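Local coordinates for protein BexL (Amycolatopsis orientalis, PDB 4XRW) that probably acts as a di-domain aromatase/cyclase, cyclising and dehydrating a polyketide intermediate in the biosynthesis of the natural product BE-7585A, at residues Pro52-Val57 / Ile69-Thr74; Lys80-Arg85 / Phe97-Ser102; Pro215-Leu220 / Glu235-Cys240. All coordinates share one frame; numbering follows the deposited sequence.

Contact 1 (Pro52-Val57 / Ile69-Thr74)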
loop_
_atom_site.group_PDB
_atom_site.type_symbol
_atom_site.label_atom_id
_atom_site.label_comp_id
_atom_site.label_asym_id
_atom_site.label_seq_id
_atom_site.Cartn_x
_atom_site.Cartn_y
_atom_site.Cartn_z
ATOM N N PRO A 52 1.350 1.431 6.920
ATOM C CA PRO A 52 2.073 0.298 6.320
ATOM C C PRO A 52 1.221 -0.940 6.003
ATOM O O PRO A 52 1.493 -1.550 4.980
ATOM C CB PRO A 52 3.148 -0.011 7.369
ATOM C CG PRO A 52 3.429 1.332 7.975
ATOM C CD PRO A 52 2.087 1.998 8.070
ATOM N N PRO A 53 0.183 -1.272 6.790
ATOM C CA PRO A 53 -0.598 -2.442 6.378
ATOM C C PRO A 53 -1.459 -2.265 5.130
ATOM O O PRO A 53 -1.872 -3.266 4.559
ATOM C CB PRO A 53 -1.498 -2.719 7.592
ATOM C CG PRO A 53 -0.801 -2.035 8.742
ATOM C CD PRO A 53 -0.236 -0.774 8.107
ATOM N N THR A 54 -1.761 -1.039 4.743
ATOM C CA THR A 54 -2.750 -0.796 3.693
ATOM C C THR A 54 -2.139 -1.071 2.321
ATOM O O THR A 54 -1.093 -0.535 1.965
ATOM C CB THR A 54 -3.303 0.641 3.740
ATOM O OG1 THR A 54 -3.878 0.899 5.038
ATOM C CG2 THR A 54 -4.367 0.809 2.715
ATOM N N VAL A 55 -2.822 -1.896 1.541
ATOM C CA VAL A 55 -2.386 -2.159 0.158
ATOM C C VAL A 55 -3.108 -1.266 -0.849
ATOM O O VAL A 55 -2.493 -0.759 -1.808
ATOM C CB VAL A 55 -2.576 -3.644 -0.201
ATOM C CG1 VAL A 55 -2.108 -3.907 -1.612
ATOM C CG2 VAL A 55 -1.794 -4.519 0.812
ATOM N N PHE A 56 -4.404 -1.054 -0.673
ATOM C CA PHE A 56 -5.156 -0.207 -1.607
ATOM C C PHE A 56 -6.502 0.145 -0.981
ATOM O O PHE A 56 -7.005 -0.604 -0.163
ATOM C CB PHE A 56 -5.368 -0.930 -2.936
ATOM C CG PHE A 56 -6.032 -0.120 -3.994
ATOM C CD1 PHE A 56 -5.427 1.015 -4.488
ATOM C CD2 PHE A 56 -7.241 -0.522 -4.546
ATOM C CE1 PHE A 56 -6.036 1.759 -5.486
ATOM C CE2 PHE A 56 -7.833 0.233 -5.543
ATOM C CZ PHE A 56 -7.213 1.372 -5.991
ATOM N N VAL A 57 -7.064 1.283 -1.391
ATOM C CA VAL A 57 -8.365 1.708 -0.942
ATOM C C VAL A 57 -9.139 2.165 -2.150
ATOM O O VAL A 57 -8.608 2.919 -2.966
ATOM C CB VAL A 57 -8.309 2.889 0.080
ATOM C CG1 VAL A 57 -9.712 3.126 0.677
ATOM C CG2 VAL A 57 -7.306 2.630 1.176
ATOM N N ILE A 69 -15.901 3.267 1.648
ATOM C CA ILE A 69 -14.645 2.853 1.030
ATOM C C ILE A 69 -14.396 1.391 1.362
ATOM O O ILE A 69 -14.942 0.847 2.334
ATOM C CB ILE A 69 -13.421 3.726 1.488
ATOM C CG1 ILE A 69 -13.274 3.700 3.031
ATOM C CG2 ILE A 69 -13.558 5.114 0.946
ATOM C CD1 ILE A 69 -12.026 4.354 3.551
ATOM N N ARG A 70 -13.634 0.763 0.481
ATOM C CA ARG A 70 -13.191 -0.612 0.612
ATOM C C ARG A 70 -11.683 -0.586 0.747
ATOM O O ARG A 70 -10.987 -0.011 -0.090
ATOM C CB ARG A 70 -13.607 -1.488 -0.591
ATOM C CG ARG A 70 -13.294 -2.941 -0.329
ATOM C CD ARG A 70 -13.771 -3.893 -1.417
ATOM N NE ARG A 70 -15.205 -3.756 -1.653
ATOM C CZ ARG A 70 -16.150 -4.387 -0.962
ATOM N NH1 ARG A 70 -15.832 -5.223 0.024
ATOM N NH2 ARG A 70 -17.428 -4.172 -1.260
ATOM N N ILE A 71 -11.212 -1.183 1.834
ATOM C CA ILE A 71 -9.815 -1.156 2.233
ATOM C C ILE A 71 -9.273 -2.576 2.105
ATOM O O ILE A 71 -9.865 -3.524 2.628
ATOM C CB ILE A 71 -9.648 -0.693 3.668
ATOM C CG1 ILE A 71 -10.183 0.731 3.864
ATOM C CG2 ILE A 71 -8.202 -0.750 4.083
ATOM C CD1 ILE A 71 -10.735 0.956 5.257
ATOM N N TRP A 72 -8.164 -2.717 1.384
ATOM C CA TRP A 72 -7.409 -3.961 1.370
ATOM C C TRP A 72 -6.113 -3.755 2.187
ATOM O O TRP A 72 -5.350 -2.795 1.963
ATOM C CB TRP A 72 -7.057 -4.403 -0.070
ATOM C CG TRP A 72 -8.170 -4.836 -0.940
ATOM C CD1 TRP A 72 -8.576 -6.132 -1.231
ATOM C CD2 TRP A 72 -9.023 -3.989 -1.670
ATOM N NE1 TRP A 72 -9.622 -6.108 -2.090
ATOM C CE2 TRP A 72 -9.933 -4.804 -2.366
ATOM C CE3 TRP A 72 -9.108 -2.615 -1.816
ATOM C CZ2 TRP A 72 -10.898 -4.280 -3.193
ATOM C CZ3 TRP A 72 -10.088 -2.096 -2.641
ATOM C CH2 TRP A 72 -10.971 -2.932 -3.309
ATOM N N ALA A 73 -5.838 -4.677 3.103
ATOM C CA ALA A 73 -4.669 -4.585 3.973
ATOM C C ALA A 73 -4.076 -5.942 4.316
ATOM O O ALA A 73 -4.715 -7.000 4.146
ATOM C CB ALA A 73 -5.026 -3.859 5.253
ATOM N N THR A 74 -2.852 -5.904 4.816
ATOM C CA THR A 74 -2.072 -7.136 5.045
ATOM C C THR A 74 -2.529 -7.898 6.288
ATOM O O THR A 74 -2.387 -9.131 6.351
ATOM C CB THR A 74 -0.561 -6.797 5.121
ATOM O OG1 THR A 74 -0.344 -5.814 6.137
ATOM C CG2 THR A 74 -0.126 -6.181 3.822
#

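Contact 2 (Lys80-Arg85 / Phe97-Ser102)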
loop_
_atom_site.group_PDB
_atom_site.type_symbol
_atom_site.label_atom_id
_atom_site.label_comp_id
_atom_site.label_asym_id
_atom_site.label_seq_id
_atom_site.Cartn_x
_atom_site.Cartn_y
_atom_site.Cartn_z
ATOM N N LYS A 80 -6.829 -9.131 3.849
ATOM C CA LYS A 80 -8.279 -9.120 3.811
ATOM C C LYS A 80 -8.765 -7.762 3.369
ATOM O O LYS A 80 -7.976 -6.824 3.258
ATOM C CB LYS A 80 -8.858 -9.459 5.179
ATOM C CG LYS A 80 -8.404 -8.536 6.296
ATOM C CD LYS A 80 -8.975 -8.986 7.690
ATOM C CE LYS A 80 -8.820 -10.526 8.000
ATOM N NZ LYS A 80 -7.415 -11.120 8.165
ATOM N N ASN A 81 -10.041 -7.693 3.012
ATOM C CA ASN A 81 -10.670 -6.404 2.758
ATOM C C ASN A 81 -11.902 -6.225 3.634
ATOM O O ASN A 81 -12.500 -7.196 4.110
ATOM C CB ASN A 81 -10.999 -6.206 1.274
ATOM C CG ASN A 81 -12.248 -6.901 0.820
ATOM O OD1 ASN A 81 -13.358 -6.481 1.145
ATOM N ND2 ASN A 81 -12.087 -7.923 0.003
ATOM N N TRP A 82 -12.232 -4.960 3.868
ATOM C CA TRP A 82 -13.447 -4.588 4.611
ATOM C C TRP A 82 -13.904 -3.211 4.135
ATOM O O TRP A 82 -13.201 -2.528 3.394
ATOM C CB TRP A 82 -13.204 -4.599 6.116
ATOM C CG TRP A 82 -12.311 -3.529 6.631
ATOM C CD1 TRP A 82 -12.679 -2.310 7.119
ATOM C CD2 TRP A 82 -10.888 -3.593 6.732
ATOM N NE1 TRP A 82 -11.565 -1.607 7.526
ATOM C CE2 TRP A 82 -10.452 -2.377 7.290
ATOM C CE3 TRP A 82 -9.940 -4.566 6.398
ATOM C CZ2 TRP A 82 -9.111 -2.100 7.519
ATOM C CZ3 TRP A 82 -8.597 -4.290 6.630
ATOM C CH2 TRP A 82 -8.199 -3.071 7.194
ATOM N N THR A 83 -15.114 -2.832 4.517
ATOM C CA THR A 83 -15.638 -1.532 4.137
ATOM C C THR A 83 -15.844 -0.679 5.383
ATOM O O THR A 83 -15.999 -1.182 6.516
ATOM C CB THR A 83 -16.955 -1.662 3.347
ATOM O OG1 THR A 83 -17.879 -2.446 4.106
ATOM C CG2 THR A 83 -16.715 -2.355 2.022
ATOM N N SER A 84 -15.770 0.611 5.142
ATOM C CA SER A 84 -15.854 1.646 6.144
ATOM C C SER A 84 -16.686 2.787 5.569
ATOM O O SER A 84 -16.563 3.154 4.381
ATOM C CB SER A 84 -14.440 2.127 6.529
ATOM O OG SER A 84 -14.471 3.081 7.595
ATOM N N ARG A 85 -17.519 3.364 6.417
ATOM C CA ARG A 85 -18.260 4.565 6.088
ATOM C C ARG A 85 -17.636 5.744 6.778
ATOM O O ARG A 85 -17.375 5.675 7.978
ATOM C CB ARG A 85 -19.722 4.433 6.502
ATOM C CG ARG A 85 -20.559 5.641 6.162
ATOM C CD ARG A 85 -22.007 5.402 6.509
ATOM N NE ARG A 85 -22.850 6.459 5.978
ATOM C CZ ARG A 85 -23.596 6.348 4.879
ATOM N NH1 ARG A 85 -23.639 5.210 4.185
ATOM N NH2 ARG A 85 -24.319 7.382 4.477
ATOM N N PHE A 97 -15.202 7.777 11.112
ATOM C CA PHE A 97 -15.281 6.538 10.343
ATOM C C PHE A 97 -16.011 5.487 11.148
ATOM O O PHE A 97 -16.057 5.559 12.376
ATOM C CB PHE A 97 -13.887 6.049 9.926
ATOM C CG PHE A 97 -12.918 5.881 11.073
ATOM C CD1 PHE A 97 -12.767 4.648 11.690
ATOM C CD2 PHE A 97 -12.136 6.946 11.509
ATOM C CE1 PHE A 97 -11.865 4.472 12.733
ATOM C CE2 PHE A 97 -11.232 6.774 12.527
ATOM C CZ PHE A 97 -11.087 5.558 13.142
ATOM N N HIS A 98 -16.608 4.530 10.447
ATOM C CA HIS A 98 -17.400 3.484 11.062
ATOM C C HIS A 98 -17.175 2.192 10.277
ATOM O O HIS A 98 -17.447 2.136 9.087
ATOM C CB HIS A 98 -18.882 3.861 11.079
ATOM C CG HIS A 98 -19.125 5.305 11.399
ATOM N ND1 HIS A 98 -19.223 5.774 12.694
ATOM C CD2 HIS A 98 -19.250 6.390 10.596
ATOM C CE1 HIS A 98 -19.419 7.081 12.676
ATOM N NE2 HIS A 98 -19.447 7.480 11.416
ATOM N N GLN A 99 -16.650 1.179 10.957
ATOM C CA GLN A 99 -16.412 -0.137 10.377
ATOM C C GLN A 99 -17.752 -0.813 10.091
ATOM O O GLN A 99 -18.600 -0.875 10.984
ATOM C CB GLN A 99 -15.565 -0.945 11.365
ATOM C CG GLN A 99 -14.993 -2.260 10.889
ATOM C CD GLN A 99 -14.096 -2.866 11.964
ATOM O OE1 GLN A 99 -14.489 -3.801 12.672
ATOM N NE2 GLN A 99 -12.896 -2.297 12.121
ATOM N N GLU A 100 -17.978 -1.285 8.867
ATOM C CA GLU A 100 -19.332 -1.748 8.493
ATOM C C GLU A 100 -19.674 -3.159 8.877
ATOM O O GLU A 100 -20.852 -3.448 9.113
ATOM C CB GLU A 100 -19.582 -1.605 6.988
ATOM C CG GLU A 100 -19.542 -0.169 6.481
ATOM C CD GLU A 100 -20.142 0.005 5.100
ATOM O OE1 GLU A 100 -20.009 -0.906 4.257
ATOM O OE2 GLU A 100 -20.769 1.077 4.859
ATOM N N VAL A 101 -18.677 -4.031 8.940
ATOM C CA VAL A 101 -18.873 -5.404 9.352
ATOM C C VAL A 101 -17.856 -5.631 10.459
ATOM O O VAL A 101 -16.660 -5.454 10.263
ATOM C CB VAL A 101 -18.665 -6.423 8.195
ATOM C CG1 VAL A 101 -18.993 -7.846 8.643
ATOM C CG2 VAL A 101 -19.538 -6.062 7.014
ATOM N N SER A 102 -18.344 -5.960 11.631
ATOM C CA SER A 102 -17.455 -6.260 12.734
ATOM C C SER A 102 -17.461 -7.744 13.038
ATOM O O SER A 102 -18.407 -8.446 12.689
ATOM C CB SER A 102 -17.855 -5.435 13.936
ATOM O OG SER A 102 -17.252 -4.149 13.796
HETATM O O HOH W 1 -16.352 -3.688 7.615
#

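Contact 3 (Pro215-Leu220 / Glu235-Cys240)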
loop_
_atom_site.group_PDB
_atom_site.type_symbol
_atom_site.label_atom_id
_atom_site.label_comp_id
_atom_site.label_asym_id
_atom_site.label_seq_id
_atom_site.Cartn_x
_atom_site.Cartn_y
_atom_site.Cartn_z
ATOM N N PRO A 215 -10.570 -14.516 -4.255
ATOM C CA PRO A 215 -10.395 -14.098 -5.657
ATOM C C PRO A 215 -9.867 -12.686 -5.776
ATOM O O PRO A 215 -10.455 -11.782 -5.204
ATOM C CB PRO A 215 -11.819 -14.184 -6.246
ATOM C CG PRO A 215 -12.614 -14.973 -5.262
ATOM C CD PRO A 215 -11.992 -14.715 -3.923
ATOM N N GLY A 216 -8.753 -12.489 -6.476
ATOM C CA GLY A 216 -8.262 -11.129 -6.668
ATOM C C GLY A 216 -7.427 -10.551 -5.523
ATOM O O GLY A 216 -7.068 -9.378 -5.534
ATOM N N LEU A 217 -7.134 -11.367 -4.525
ATOM C CA LEU A 217 -6.224 -10.977 -3.463
ATOM C C LEU A 217 -5.113 -12.007 -3.439
ATOM O O LEU A 217 -5.364 -13.175 -3.172
ATOM C CB LEU A 217 -6.960 -10.901 -2.125
ATOM C CG LEU A 217 -6.195 -10.334 -0.938
ATOM C CD1 LEU A 217 -5.531 -9.029 -1.221
ATOM C CD2 LEU A 217 -7.191 -10.153 0.245
ATOM N N GLN A 218 -3.887 -11.583 -3.728
ATOM C CA GLN A 218 -2.769 -12.506 -3.905
ATOM C C GLN A 218 -1.625 -12.200 -2.927
ATOM O O GLN A 218 -1.351 -11.003 -2.666
ATOM C CB GLN A 218 -2.236 -12.402 -5.323
ATOM C CG GLN A 218 -3.186 -12.765 -6.425
ATOM C CD GLN A 218 -2.577 -12.571 -7.791
ATOM O OE1 GLN A 218 -1.726 -11.712 -7.986
ATOM N NE2 GLN A 218 -2.989 -13.393 -8.740
ATOM N N VAL A 219 -0.968 -13.258 -2.418
ATOM C CA VAL A 219 0.286 -13.132 -1.724
ATOM C C VAL A 219 1.306 -13.768 -2.659
ATOM O O VAL A 219 1.274 -14.966 -2.915
ATOM C CB VAL A 219 0.271 -13.794 -0.341
ATOM C CG1 VAL A 219 1.628 -13.643 0.310
ATOM C CG2 VAL A 219 -0.821 -13.161 0.506
ATOM N N LEU A 220 2.142 -12.927 -3.231
ATOM C CA LEU A 220 3.090 -13.374 -4.266
ATOM C C LEU A 220 4.461 -13.415 -3.658
ATOM O O LEU A 220 5.011 -12.395 -3.283
ATOM C CB LEU A 220 3.028 -12.446 -5.470
ATOM C CG LEU A 220 4.048 -12.692 -6.572
ATOM C CD1 LEU A 220 3.925 -14.128 -7.087
ATOM C CD2 LEU A 220 3.779 -11.654 -7.674
ATOM N N GLU A 235 8.247 -11.028 -1.051
ATOM C CA GLU A 235 6.801 -11.138 -0.972
ATOM C C GLU A 235 6.182 -9.786 -1.242
ATOM O O GLU A 235 6.671 -8.762 -0.755
ATOM C CB GLU A 235 6.384 -11.639 0.403
ATOM C CG GLU A 235 4.869 -11.790 0.607
ATOM C CD GLU A 235 4.514 -12.160 2.047
ATOM O OE1 GLU A 235 4.712 -13.355 2.419
ATOM O OE2 GLU A 235 4.057 -11.248 2.804
ATOM N N SER A 236 5.102 -9.790 -2.012
ATOM C CA SER A 236 4.196 -8.663 -2.117
ATOM C C SER A 236 2.751 -9.134 -2.010
ATOM O O SER A 236 2.444 -10.309 -2.257
ATOM C CB SER A 236 4.405 -7.938 -3.438
ATOM O OG SER A 236 4.116 -8.849 -4.497
ATOM N N VAL A 237 1.863 -8.214 -1.659
ATOM C CA VAL A 237 0.436 -8.493 -1.649
ATOM C C VAL A 237 -0.178 -7.675 -2.785
ATOM O O VAL A 237 0.141 -6.485 -2.929
ATOM C CB VAL A 237 -0.195 -8.141 -0.289
ATOM C CG1 VAL A 237 -1.706 -8.212 -0.374
ATOM C CG2 VAL A 237 0.357 -9.066 0.790
ATOM N N ARG A 238 -0.956 -8.324 -3.638
ATOM C CA ARG A 238 -1.548 -7.686 -4.805
ATOM C C ARG A 238 -3.075 -7.760 -4.761
ATOM O O ARG A 238 -3.663 -8.743 -4.311
ATOM C CB ARG A 238 -1.033 -8.353 -6.110
ATOM C CG ARG A 238 0.437 -8.637 -6.077
ATOM C CD ARG A 238 1.052 -8.756 -7.496
ATOM N NE ARG A 238 0.374 -9.802 -8.255
ATOM C CZ ARG A 238 0.626 -10.098 -9.529
ATOM N NH1 ARG A 238 1.523 -9.415 -10.199
ATOM N NH2 ARG A 238 -0.032 -11.075 -10.125
ATOM N N VAL A 239 -3.681 -6.699 -5.240
ATOM C CA VAL A 239 -5.095 -6.618 -5.437
ATOM C C VAL A 239 -5.382 -6.468 -6.947
ATOM O O VAL A 239 -4.949 -5.495 -7.588
ATOM C CB VAL A 239 -5.698 -5.425 -4.678
ATOM C CG1 VAL A 239 -7.181 -5.498 -4.756
ATOM C CG2 VAL A 239 -5.233 -5.399 -3.187
ATOM N N CYS A 240 -6.154 -7.411 -7.468
ATOM C CA CYS A 240 -6.366 -7.565 -8.909
ATOM C C CYS A 240 -7.815 -7.213 -9.313
ATOM O O CYS A 240 -8.781 -7.720 -8.743
ATOM C CB CYS A 240 -6.016 -9.007 -9.289
ATOM S SG CYS A 240 -4.368 -9.480 -8.684
HETATM O O HOH W 2 6.870 -10.312 -4.723
#

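Contact 1 (Pro52-Val57 / Ile69-Thr74)
The carbonyl of W72 takes two consecutive backbone N-H groups from the neighbouring strand: V55 N lies 2.7 Å from W72 O, and F56 N lies 3.3 Å from the same W72 O. Both donors come from one face of the carbonyl plane, tilted from it by a little over 20°. W72 repays the pairing through its own N, 2.9 Å from F56 O in a nearly linear bond. Just before strand 54-59, P53 O accepts T74 N at 2.8 Å. V55 and F56 together facing W72 form a classic beta bulge, which shifts by one residue the register of the antiparallel hairpin of strands 54-59 and 67-73, the edge pair of the seven-stranded sheet in the first helix-grip domain. The aromatic contact lies on the F56/W72 face. The two side chains run side by side in the same direction, F56 CD2 meeting W72 CZ3 at 3.8 Å, with ring planes 31° apart. F56 O also sits in the indole plane, at its edge, 3.3 Å from W72 CE3. F241 meets W72 edge-to-face. Aliphatic packing marks the T54/V57/I71/A73 face: V57 CG1, anti to its backbone N (chi1 -171°), lies over the neighbouring strand 3.8 Å from I69 CB and also touches I71 CG1. W47 of helix 47-50 lies against T54, V57, I69 and I71 here. On this same face T54 OG1 hydrogen-bonds a sulfonate oxygen of a bound MES molecule, probably from the crystallisation liquor.

Contact 2 (Lys80-Arg85 / Phe97-Ser102)
T83 O is gripped twice: E100 N donates to it at 3.1 Å, and water 1 donates to T83 O at 2.8 Å. The same water accepts V101 N, so it bridges the two segments where the backbone after Q99 turns away from strand 80-89. The side chains of T83 and E100 repeat the link. The hydroxyl T83 OG1 donates to E100 OE1 over 2.6 Å, meeting the carboxylate on its anti side and 27° out of its plane. A chi1 of 54° sets T83 OG1 between the backbone N and the carbonyl carbon, while the E100 chain, extended beyond CG, crosses the threonine obliquely and carries its other oxygen past R85 CB. R85 and H98 form an antiparallel hydrogen-bonded pair, R85 N reaching H98 O at 2.9 Å and H98 N reaching R85 O at 2.8 Å. The imidazole stays close to that pair, with H98 CD2 3.3 Å from R85 O, while H98 NE2 is held by E87. S84 and Q99, a non-hydrogen-bonded pair, lie on the other face of the sheet with W82, whose CD1 brushes Q99 CG; W82 approaches the bound MES there. The hairpin of strands 80-89 and 94-99 lies within the helix-grip sheet, where strand 80-89 has 67-73 as its other neighbour and strand 94-99 has 106-117. E100 OE2 forms a salt bridge with R68, and the guanidinium nitrogen R85 NH1 stands 5.1 Å from E100 OE2 without contact. A carboxylate that receives a short hydroxyl bond at one oxygen and an arginine at the other, with a second positive charge nearby, is probably kept ionised.

Contact 3 (Pro215-Leu220 / Glu235-Cys240)
Q218 leaves its strand with CG anti to the carbonyl carbon (chi1 -62°) and runs on extended, while R238 bends at chi3 (-58°); these turns bring amide and guanidinium into almost one plane, 3° apart. The arginine grips Q218 OE1 side-on with two nitrogens: R238 NE at 2.9 Å, nearly along the C=O axis of Q218 OE1, and R238 NH2 at 2.8 Å on a lone pair of that oxygen. L220 CD2 covers one face of the guanidinium, 3.9 Å from R238 NE, and C240 SG lies 3.5 Å from Q218 OE1. The remaining amide end is also held, Q218 NE2 donating to D193 O and to E212; the two groups are thereby fixed in rotation. The backbone ladder between the strands is regular, from C240 N on G216 O to S236 N on L220 O, and water 2 joins L220 O to S236 OG. On the reverse face L217 CD1 packs on V237 CG1 at 4.0 Å. These are neighbouring strands of an antiparallel beta hairpin, 217-225 with 231-241, in the sheet of the second helix-grip domain, with the Q218/R238 pair hydrogen-bonded to carbonyls V192 O and D193 O at the C-terminal end of helix 185-193.

From the N terminus, contact 1 closes the hairpin of strands 54-59 and 67-73, with 11 residues between its segments; contact 2 closes the next, 80-89 with 94-99; contact 3 closes a hairpin of the third and fourth strands of the second sheet, 217-225 with 231-241. The three follow in series; none nests in or crosses another. Contacts 1 and 2 share a sheet: I69 N probably bonds S84 O, and I71 N probably bonds W82 O. The touches between contact 3 and contacts 1 and 2 are packing, V55 and W72 against V237, V239 and L217, and K80 against L217. K249 NZ, also of the second domain, hydrogen-bonds P52 O and T54 O. Together these join strands 54-59 and 67-73 to the second domain.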